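Local coordinates for protein apical membrane antigen 1 (PDB 3ZLE) that may take part in host cell invasion by the parasite Toxoplasma gondii, at residues Cys256-Ala270 and Pro294-Phe306. Sequence-based numbering, arbitrary orientation.
Sequences CWKRVFANPLVASDA and PKSGGFGANWANF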
loop_
_atom_site.group_PDB
_atom_site.type_symbol
_atom_site.label_atom_id
_atom_site.label_comp_id
_atom_site.label_asym_id
_atom_site.label_seq_id
_atom_site.Cartn_x
_atom_site.Cartn_y
_atom_site.Cartn_z
ATOM N N CYS A 256 9.563 11.293 -1.440
ATOM C CA CYS A 256 8.272 11.553 -0.805
ATOM C C CYS A 256 7.360 10.320 -0.873
ATOM O O CYS A 256 6.690 9.987 0.087
ATOM C CB CYS A 256 7.578 12.767 -1.430
ATOM S SG CYS A 256 6.025 13.263 -0.630
ATOM N N TRP A 257 7.382 9.636 -2.001
ATOM C CA TRP A 257 6.557 8.465 -2.199
ATOM C C TRP A 257 6.940 7.338 -1.218
ATOM O O TRP A 257 6.088 6.689 -0.639
ATOM C CB TRP A 257 6.674 8.006 -3.662
ATOM C CG TRP A 257 6.087 6.631 -3.927
ATOM C CD1 TRP A 257 4.770 6.306 -3.998
ATOM C CD2 TRP A 257 6.820 5.406 -4.131
ATOM N NE1 TRP A 257 4.627 4.949 -4.250
ATOM C CE2 TRP A 257 5.867 4.380 -4.341
ATOM C CE3 TRP A 257 8.181 5.098 -4.226
ATOM C CZ2 TRP A 257 6.233 3.030 -4.591
ATOM C CZ3 TRP A 257 8.552 3.754 -4.490
ATOM C CH2 TRP A 257 7.576 2.760 -4.736
ATOM N N LYS A 258 8.231 7.165 -0.993
ATOM C CA LYS A 258 8.723 6.212 -0.007
ATOM C C LYS A 258 8.431 6.604 1.427
ATOM O O LYS A 258 8.231 5.741 2.286
ATOM C CB LYS A 258 10.204 6.037 -0.172
ATOM C CG LYS A 258 10.542 5.055 -1.248
ATOM C CD LYS A 258 12.030 4.975 -1.477
ATOM C CE LYS A 258 12.294 3.937 -2.533
ATOM N NZ LYS A 258 13.687 3.890 -2.997
ATOM N N ARG A 259 8.416 7.906 1.682
ATOM C CA ARG A 259 8.297 8.415 3.022
ATOM C C ARG A 259 6.911 8.206 3.574
ATOM O O ARG A 259 6.751 7.921 4.753
ATOM C CB ARG A 259 8.633 9.902 3.032
ATOM C CG ARG A 259 8.723 10.518 4.409
ATOM C CD ARG A 259 9.985 11.379 4.519
ATOM N NE ARG A 259 9.757 12.769 4.181
ATOM C CZ ARG A 259 10.684 13.579 3.639
ATOM N NH1 ARG A 259 11.860 13.113 3.274
ATOM N NH2 ARG A 259 10.422 14.854 3.464
ATOM N N VAL A 260 5.898 8.484 2.764
ATOM C CA VAL A 260 4.546 8.362 3.221
ATOM C C VAL A 260 4.242 6.926 3.640
ATOM O O VAL A 260 3.574 6.691 4.647
ATOM C CB VAL A 260 3.588 8.881 2.144
ATOM C CG1 VAL A 260 3.658 8.045 0.872
ATOM C CG2 VAL A 260 2.215 9.087 2.651
ATOM N N PHE A 261 4.834 5.966 2.958
ATOM C CA PHE A 261 4.569 4.578 3.259
ATOM C C PHE A 261 5.255 4.211 4.575
ATOM O O PHE A 261 4.711 3.460 5.387
ATOM C CB PHE A 261 5.115 3.668 2.117
ATOM C CG PHE A 261 5.038 2.197 2.438
ATOM C CD1 PHE A 261 3.800 1.521 2.430
ATOM C CD2 PHE A 261 6.154 1.526 2.890
ATOM C CE1 PHE A 261 3.725 0.190 2.707
ATOM C CE2 PHE A 261 6.081 0.162 3.179
ATOM C CZ PHE A 261 4.851 -0.478 3.145
ATOM N N ALA A 262 6.452 4.740 4.782
ATOM C CA ALA A 262 7.255 4.352 5.963
ATOM C C ALA A 262 7.004 5.217 7.190
ATOM O O ALA A 262 7.579 4.977 8.225
ATOM C CB ALA A 262 8.742 4.346 5.625
ATOM N N ASN A 263 6.176 6.242 7.067
ATOM C CA ASN A 263 6.058 7.244 8.145
ATOM C C ASN A 263 5.416 6.714 9.416
ATOM O O ASN A 263 4.487 5.895 9.360
ATOM C CB ASN A 263 5.352 8.504 7.666
ATOM C CG ASN A 263 3.862 8.474 7.925
ATOM O OD1 ASN A 263 3.409 8.859 9.000
ATOM N ND2 ASN A 263 3.085 8.184 6.884
ATOM N N PRO A 264 5.909 7.178 10.584
ATOM C CA PRO A 264 5.584 6.506 11.838
ATOM C C PRO A 264 4.080 6.525 12.152
ATOM O O PRO A 264 3.605 5.711 12.971
ATOM C CB PRO A 264 6.388 7.292 12.888
ATOM C CG PRO A 264 6.695 8.617 12.239
ATOM C CD PRO A 264 6.812 8.325 10.772
ATOM N N LEU A 265 3.328 7.399 11.479
ATOM C CA LEU A 265 1.860 7.464 11.682
ATOM C C LEU A 265 1.001 6.846 10.584
ATOM O O LEU A 265 -0.185 7.063 10.561
ATOM C CB LEU A 265 1.400 8.900 11.901
ATOM C CG LEU A 265 1.756 9.585 13.224
ATOM C CD1 LEU A 265 1.329 11.037 13.241
ATOM C CD2 LEU A 265 1.231 8.854 14.431
ATOM N N VAL A 266 1.587 6.117 9.650
ATOM C CA VAL A 266 0.792 5.530 8.576
ATOM C C VAL A 266 -0.142 4.487 9.178
ATOM O O VAL A 266 0.215 3.851 10.172
ATOM C CB VAL A 266 1.715 4.859 7.531
ATOM C CG1 VAL A 266 2.496 3.701 8.179
ATOM C CG2 VAL A 266 0.900 4.366 6.343
ATOM N N ALA A 267 -1.332 4.295 8.601
ATOM C CA ALA A 267 -2.197 3.193 9.058
ATOM C C ALA A 267 -1.368 1.916 9.125
ATOM O O ALA A 267 -0.768 1.517 8.141
ATOM C CB ALA A 267 -3.385 2.986 8.115
ATOM N N SER A 268 -1.332 1.289 10.295
ATOM C CA SER A 268 -0.541 0.110 10.484
ATOM C C SER A 268 -1.130 -0.717 11.618
ATOM O O SER A 268 -1.657 -0.167 12.591
ATOM C CB SER A 268 0.917 0.486 10.790
ATOM O OG SER A 268 1.724 -0.663 10.787
ATOM N N ASP A 269 -1.086 -2.028 11.468
ATOM C CA ASP A 269 -1.641 -2.941 12.481
ATOM C C ASP A 269 -0.562 -3.613 13.336
ATOM O O ASP A 269 -0.811 -4.670 13.938
ATOM C CB ASP A 269 -2.446 -4.024 11.806
ATOM C CG ASP A 269 -3.539 -3.477 10.934
ATOM O OD1 ASP A 269 -3.943 -2.282 11.112
ATOM O OD2 ASP A 269 -3.985 -4.245 10.046
ATOM N N ALA A 270 0.666 -3.104 13.274
ATOM C CA ALA A 270 1.745 -3.666 14.120
ATOM C C ALA A 270 1.448 -3.370 15.562
ATOM O O ALA A 270 0.909 -2.303 15.874
ATOM C CB ALA A 270 3.104 -3.099 13.743
ATOM N N PRO A 294 -3.848 -4.484 17.571
ATOM C CA PRO A 294 -4.395 -3.263 16.985
ATOM C C PRO A 294 -4.947 -3.485 15.586
ATOM O O PRO A 294 -4.368 -4.220 14.777
ATOM C CB PRO A 294 -3.183 -2.302 16.925
ATOM C CG PRO A 294 -2.029 -3.027 17.543
ATOM C CD PRO A 294 -2.382 -4.493 17.589
ATOM N N LYS A 295 -6.005 -2.772 15.273
ATOM C CA LYS A 295 -6.465 -2.681 13.908
ATOM C C LYS A 295 -6.693 -1.230 13.539
ATOM O O LYS A 295 -7.603 -0.597 14.032
ATOM C CB LYS A 295 -7.723 -3.508 13.725
ATOM C CG LYS A 295 -7.504 -4.998 13.960
ATOM C CD LYS A 295 -8.836 -5.731 13.950
ATOM C CE LYS A 295 -8.661 -7.200 13.635
ATOM N NZ LYS A 295 -9.049 -8.045 14.785
ATOM N N SER A 296 -5.777 -0.679 12.743
ATOM C CA SER A 296 -5.918 0.676 12.217
ATOM C C SER A 296 -7.241 0.836 11.455
ATOM O O SER A 296 -7.803 1.907 11.415
ATOM C CB SER A 296 -4.753 0.973 11.283
ATOM O OG SER A 296 -4.796 0.087 10.161
ATOM N N GLY A 297 -7.757 -0.222 10.875
ATOM C CA GLY A 297 -8.910 -0.055 9.901
ATOM C C GLY A 297 -8.551 0.801 8.700
ATOM O O GLY A 297 -9.435 1.262 7.978
ATOM N N GLY A 298 -7.233 1.044 8.499
ATOM C CA GLY A 298 -6.780 1.958 7.458
ATOM C C GLY A 298 -6.894 3.446 7.747
ATOM O O GLY A 298 -6.584 4.276 6.888
ATOM N N PHE A 299 -7.221 3.801 8.980
ATOM C CA PHE A 299 -7.080 5.185 9.404
ATOM C C PHE A 299 -5.606 5.525 9.687
ATOM O O PHE A 299 -4.872 4.734 10.306
ATOM C CB PHE A 299 -7.968 5.460 10.635
ATOM C CG PHE A 299 -9.455 5.434 10.330
ATOM C CD1 PHE A 299 -10.117 6.578 9.871
ATOM C CD2 PHE A 299 -10.186 4.232 10.412
ATOM C CE1 PHE A 299 -11.491 6.538 9.498
ATOM C CE2 PHE A 299 -11.571 4.202 10.104
ATOM C CZ PHE A 299 -12.219 5.364 9.634
ATOM N N GLY A 300 -5.142 6.665 9.187
ATOM C CA GLY A 300 -3.793 7.104 9.562
ATOM C C GLY A 300 -3.234 8.130 8.579
ATOM O O GLY A 300 -3.949 8.622 7.724
ATOM N N ALA A 301 -1.933 8.400 8.666
ATOM C CA ALA A 301 -1.315 9.429 7.835
ATOM C C ALA A 301 -0.871 8.753 6.544
ATOM O O ALA A 301 0.229 8.220 6.486
ATOM C CB ALA A 301 -0.116 10.029 8.560
ATOM N N ASN A 302 -1.788 8.623 5.592
ATOM C CA ASN A 302 -1.595 7.694 4.480
ATOM C C ASN A 302 -1.401 8.453 3.150
ATOM O O ASN A 302 -1.154 7.825 2.115
ATOM C CB ASN A 302 -2.824 6.772 4.293
ATOM C CG ASN A 302 -3.256 6.093 5.556
ATOM O OD1 ASN A 302 -2.429 5.564 6.316
ATOM N ND2 ASN A 302 -4.565 5.934 5.703
ATOM N N TRP A 303 -1.691 9.751 3.165
ATOM C CA TRP A 303 -1.588 10.603 1.986
ATOM C C TRP A 303 -0.431 11.583 2.115
ATOM O O TRP A 303 -0.111 11.995 3.210
ATOM C CB TRP A 303 -2.860 11.385 1.792
ATOM C CG TRP A 303 -4.143 10.527 1.805
ATOM C CD1 TRP A 303 -4.851 10.108 0.717
ATOM C CD2 TRP A 303 -4.916 10.133 2.969
ATOM N NE1 TRP A 303 -5.968 9.387 1.128
ATOM C CE2 TRP A 303 -6.019 9.383 2.503
ATOM C CE3 TRP A 303 -4.710 10.238 4.353
ATOM C CZ2 TRP A 303 -6.962 8.786 3.381
ATOM C CZ3 TRP A 303 -5.623 9.632 5.218
ATOM C CH2 TRP A 303 -6.759 8.946 4.719
ATOM N N ALA A 304 0.219 11.910 0.978
ATOM C CA ALA A 304 1.286 12.880 0.940
ATOM C C ALA A 304 1.124 13.827 -0.239
ATOM O O ALA A 304 0.856 13.399 -1.353
ATOM C CB ALA A 304 2.659 12.192 0.873
ATOM N N ASN A 305 1.255 15.131 0.021
ATOM C CA ASN A 305 1.344 16.110 -1.040
ATOM C C ASN A 305 2.785 16.489 -1.292
ATOM O O ASN A 305 3.504 16.906 -0.358
ATOM C CB ASN A 305 0.535 17.343 -0.673
ATOM C CG ASN A 305 -0.918 17.178 -1.000
ATOM O OD1 ASN A 305 -1.289 16.324 -1.829
ATOM N ND2 ASN A 305 -1.753 17.991 -0.390
ATOM N N PHE A 306 3.229 16.344 -2.536
ATOM C CA PHE A 306 4.576 16.773 -2.919
ATOM C C PHE A 306 4.543 18.074 -3.738
ATOM O O PHE A 306 4.004 18.112 -4.849
ATOM C CB PHE A 306 5.276 15.698 -3.719
ATOM C CG PHE A 306 6.605 16.138 -4.268
ATOM C CD1 PHE A 306 7.756 16.064 -3.492
ATOM C CD2 PHE A 306 6.684 16.743 -5.507
ATOM C CE1 PHE A 306 8.976 16.418 -4.017
ATOM C CE2 PHE A 306 7.907 17.143 -6.029
ATOM C CZ PHE A 306 9.056 16.953 -5.300
HETATM O O HOH W 1 -7.173 -2.687 10.644
#
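Asn-263 crosses to Ala-301 just after helix 253-262 ends. Its CB leaves the backbone toward the other segment, and CG lies 3.9 Å from Ala-301 O. OD1 lies beside the Ala-301 methyl and accepts a hydrogen bond from the backbone N of Leu-265, which sits above its carbonyl plane, forming an Asx turn. ND2 is held by two carbonyls. Asn-263 ND2 donates to Val-260 O, in the last turn of the helix (2.7 Å). Asn-263 ND2 also donates to Ala-301 O, which lies in the plane of the amide (2.9 Å). Together these bonds fix the rotation of the amide.

Ala-301 N in turn gives a nearly straight bond to Leu-265 O (174°). Asn-302 works in the reverse direction. Its CB points away, but CG is turned beside its own backbone N (chi1 -51°), which brings Asn-302 OD1 back to Ala-267 N at 2.8 Å. Asn-302 ND2 reaches Gly-298 O, in the type I' turn Ser-296 to Phe-299. The Ala-267 methyl packs on Phe-299 O.

Further along, Asp-269 OD1 accepts a hydrogen bond from Ser-296 OG (2.7 Å), nearly along its C-O axis. Asp-269 OD1 accepts a second from Ser-296 N (2.9 Å). Asp-269 OD2 turns to the backbone N atoms of Gly-31 and Leu-36. Ser-296 OG also accepts a hydrogen bond from Gly-298 N, an ST turn.

On the helix side, Val-260 CG2 meets Ala-304 CB at 3.6 Å. Cys-256 SG lies 3.8 Å from Ala-304 CB. Helix 256-262 runs roughly antiparallel to strand 303-306 (156°). A helix laid on a four-stranded antiparallel sheet and joined to it by the Cys-256 to Cys-317 disulfide is consistent with the PAN-like modules of the AMA1 ectodomain.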